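Local structure of francisella virulence factor (Francisella novicida, 5EVF) at residues K62-K65 against E66-L70. The protein is of unknown molecular function but counts as a conserved virulence factor of Francisella. Sequence-based numbering, arbitrary orientation.
Sequences KNLK and EAIKL
Lys62 to Lys65 and Glu66 to Leu70 are consecutive turns of one alpha-helix, tied by i to i+4 backbone hydrogen bonds, among them Ile68 N to Leu64 O at 2.9 Å. Ala67 N to Asn63 O is equally short, while Glu66 N to Lys62 O and Lys69 N to Lys65 O are longer yet straighter at the hydrogen, with N-H...O angles of 168°. The side-chain contact is apolar. CD1 of Ile68 comes up to CG of Leu64 at 3.8 Å, and the two branched chains cross obliquely one turn apart. The first torsion of Ile68 (chi1 -70°) sets CG1 beside its own backbone N and back along the helix, where it also lies 3.3 Å from Leu64 O. Helix 56-73 packs across a mixed five-stranded sheet, and the branched aliphatic chains of Leu64 and Ile68 offer apolar surface to Ile79, which both touch; Tyr81 and Leu98 also meet Leu64, and Pro23 meets Ile68. Ala67, buried against Val44 and Leu98, has just a methyl to place, and its CB sits 3.4 Å from Asn63 O. Asn63 brings a polar group to this inner face, its amide satisfied at both ends, OD1 by Thr48 OG1 and ND2 by Val96 O; its backbone O takes a second bond from Thr46 OG1. Lys65 and Lys69 lie on the exposed side, where long polar chains are at home; Lys69, bent at its last torsion, hydrogen-bonds through NZ to Gln73 OE1 one turn further along.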
ATOM      1  N   LYS A  62      -2.165   8.829  -1.693  1.00 13.91           N
ATOM      2  CA  LYS A  62      -0.712   8.949  -1.638  1.00 14.18           C
ATOM      3  C   LYS A  62      -0.088   7.616  -1.253  1.00 13.18           C
ATOM      4  O   LYS A  62       0.879   7.163  -1.875  1.00 14.02           O
ATOM      5  CB  LYS A  62      -0.337  10.030  -0.620  1.00 17.97           C
ATOM      6  CG  LYS A  62       1.160  10.279  -0.436  1.00 21.59           C
ATOM      7  CD  LYS A  62       1.620  11.522  -1.178  1.00 19.69           C
ATOM      8  CE  LYS A  62       3.143  11.623  -1.218  1.00 21.73           C
ATOM      9  NZ  LYS A  62       3.768  11.827   0.131  1.00 21.68           N
ATOM     10  N   ASN A  63      -0.636   6.977  -0.216  1.00 12.61           N
ATOM     11  CA  ASN A  63      -0.170   5.645   0.165  1.00 11.80           C
ATOM     12  C   ASN A  63      -0.333   4.650  -0.977  1.00 11.16           C
ATOM     13  O   ASN A  63       0.544   3.801  -1.215  1.00 10.86           O
ATOM     14  CB  ASN A  63      -0.921   5.146   1.402  1.00 11.49           C
ATOM     15  CG  ASN A  63      -0.502   5.852   2.664  1.00 12.22           C
ATOM     16  OD1 ASN A  63       0.625   6.327   2.752  1.00 13.53           O
ATOM     17  ND2 ASN A  63      -1.357   5.828   3.692  1.00 16.63           N
ATOM     18  N   LEU A  64      -1.450   4.731  -1.693  1.00 11.11           N
ATOM     19  CA  LEU A  64      -1.723   3.744  -2.733  1.00 10.70           C
ATOM     20  C   LEU A  64      -0.757   3.893  -3.902  1.00 11.05           C
ATOM     21  O   LEU A  64      -0.274   2.891  -4.442  1.00 10.78           O
ATOM     22  CB  LEU A  64      -3.176   3.871  -3.213  1.00 10.84           C
ATOM     23  CG  LEU A  64      -3.566   2.987  -4.401  1.00 10.75           C
ATOM     24  CD1 LEU A  64      -3.370   1.509  -4.063  1.00 12.88           C
ATOM     25  CD2 LEU A  64      -5.011   3.282  -4.804  1.00 11.90           C
ATOM     26  N   LYS A  65      -0.471   5.128  -4.322  1.00 11.87           N
ATOM     27  CA  LYS A  65       0.431   5.292  -5.460  1.00 12.39           C
ATOM     28  C   LYS A  65       1.822   4.769  -5.136  1.00 14.87           C
ATOM     29  O   LYS A  65       2.464   4.142  -5.989  1.00 13.19           O
ATOM     30  CB  LYS A  65       0.475   6.751  -5.921  1.00 13.49           C
ATOM     31  CG  LYS A  65      -0.893   7.171  -6.467  1.00 19.09           C
ATOM     32  CD  LYS A  65      -0.837   7.617  -7.920  1.00 38.01           C
ATOM     33  CE  LYS A  65      -2.184   7.332  -8.615  1.00 42.81           C
ATOM     34  NZ  LYS A  65      -2.116   7.383 -10.102  1.00 40.46           N
ATOM     35  N   GLU A  66       2.298   4.989  -3.906  1.00 12.27           N
ATOM     36  CA  GLU A  66       3.585   4.410  -3.526  1.00 12.31           C
ATOM     37  C   GLU A  66       3.498   2.887  -3.468  1.00 11.48           C
ATOM     38  O   GLU A  66       4.432   2.185  -3.873  1.00 11.83           O
ATOM     39  CB  GLU A  66       4.055   4.994  -2.186  1.00 12.70           C
ATOM     40  CG  GLU A  66       5.449   4.547  -1.756  1.00 13.44           C
ATOM     41  CD  GLU A  66       6.531   4.952  -2.741  1.00 18.90           C
ATOM     42  OE1 GLU A  66       6.366   5.982  -3.422  1.00 18.65           O
ATOM     43  OE2 GLU A  66       7.554   4.226  -2.843  1.00 21.67           O
ATOM     44  N   ALA A  67       2.377   2.356  -2.985  1.00 10.81           N
ATOM     45  CA  ALA A  67       2.254   0.902  -2.884  1.00 10.24           C
ATOM     46  C   ALA A  67       2.254   0.254  -4.262  1.00 10.61           C
ATOM     47  O   ALA A  67       2.826  -0.831  -4.444  1.00 10.83           O
ATOM     48  CB  ALA A  67       0.991   0.540  -2.108  1.00 11.62           C
ATOM     49  N   ILE A  68       1.616   0.903  -5.242  1.00 10.62           N
ATOM     50  CA  ILE A  68       1.582   0.354  -6.601  1.00 11.38           C
ATOM     51  C   ILE A  68       2.988   0.304  -7.168  1.00 13.02           C
ATOM     52  O   ILE A  68       3.426  -0.712  -7.724  1.00 12.40           O
ATOM     53  CB  ILE A  68       0.649   1.188  -7.494  1.00 12.42           C
ATOM     54  CG1 ILE A  68      -0.803   0.973  -7.087  1.00 11.84           C
ATOM     55  CG2 ILE A  68       0.859   0.848  -8.975  1.00 14.79           C
ATOM     56  CD1 ILE A  68      -1.729   2.041  -7.624  1.00 12.93           C
ATOM     57  N   LYS A  69       3.723   1.409  -7.021  1.00 12.01           N
ATOM     58  CA  LYS A  69       5.089   1.472  -7.511  1.00 13.42           C
ATOM     59  C   LYS A  69       5.958   0.409  -6.852  1.00 15.17           C
ATOM     60  O   LYS A  69       6.728  -0.282  -7.527  1.00 13.75           O
ATOM     61  CB  LYS A  69       5.641   2.873  -7.257  1.00 13.49           C
ATOM     62  CG  LYS A  69       7.012   3.136  -7.819  1.00 18.41           C
ATOM     63  CD  LYS A  69       7.325   4.621  -7.641  1.00 21.33           C
ATOM     64  CE  LYS A  69       8.694   4.965  -8.224  1.00 24.71           C
ATOM     65  NZ  LYS A  69       9.784   4.438  -7.359  1.00 30.31           N
ATOM     66  N   LEU A  70       5.814   0.228  -5.535  1.00 11.97           N
ATOM     67  CA  LEU A  70       6.685  -0.717  -4.841  1.00 12.71           C
ATOM     68  C   LEU A  70       6.316  -2.155  -5.188  1.00 11.64           C
ATOM     69  O   LEU A  70       7.192  -2.986  -5.446  1.00 14.63           O
ATOM     70  CB  LEU A  70       6.623  -0.466  -3.328  1.00 17.55           C
ATOM     71  CG  LEU A  70       7.618  -1.135  -2.385  1.00 23.73           C
ATOM     72  CD1 LEU A  70       9.067  -0.896  -2.800  1.00 21.47           C
ATOM     73  CD2 LEU A  70       7.380  -0.591  -0.978  1.00 20.32           C
TER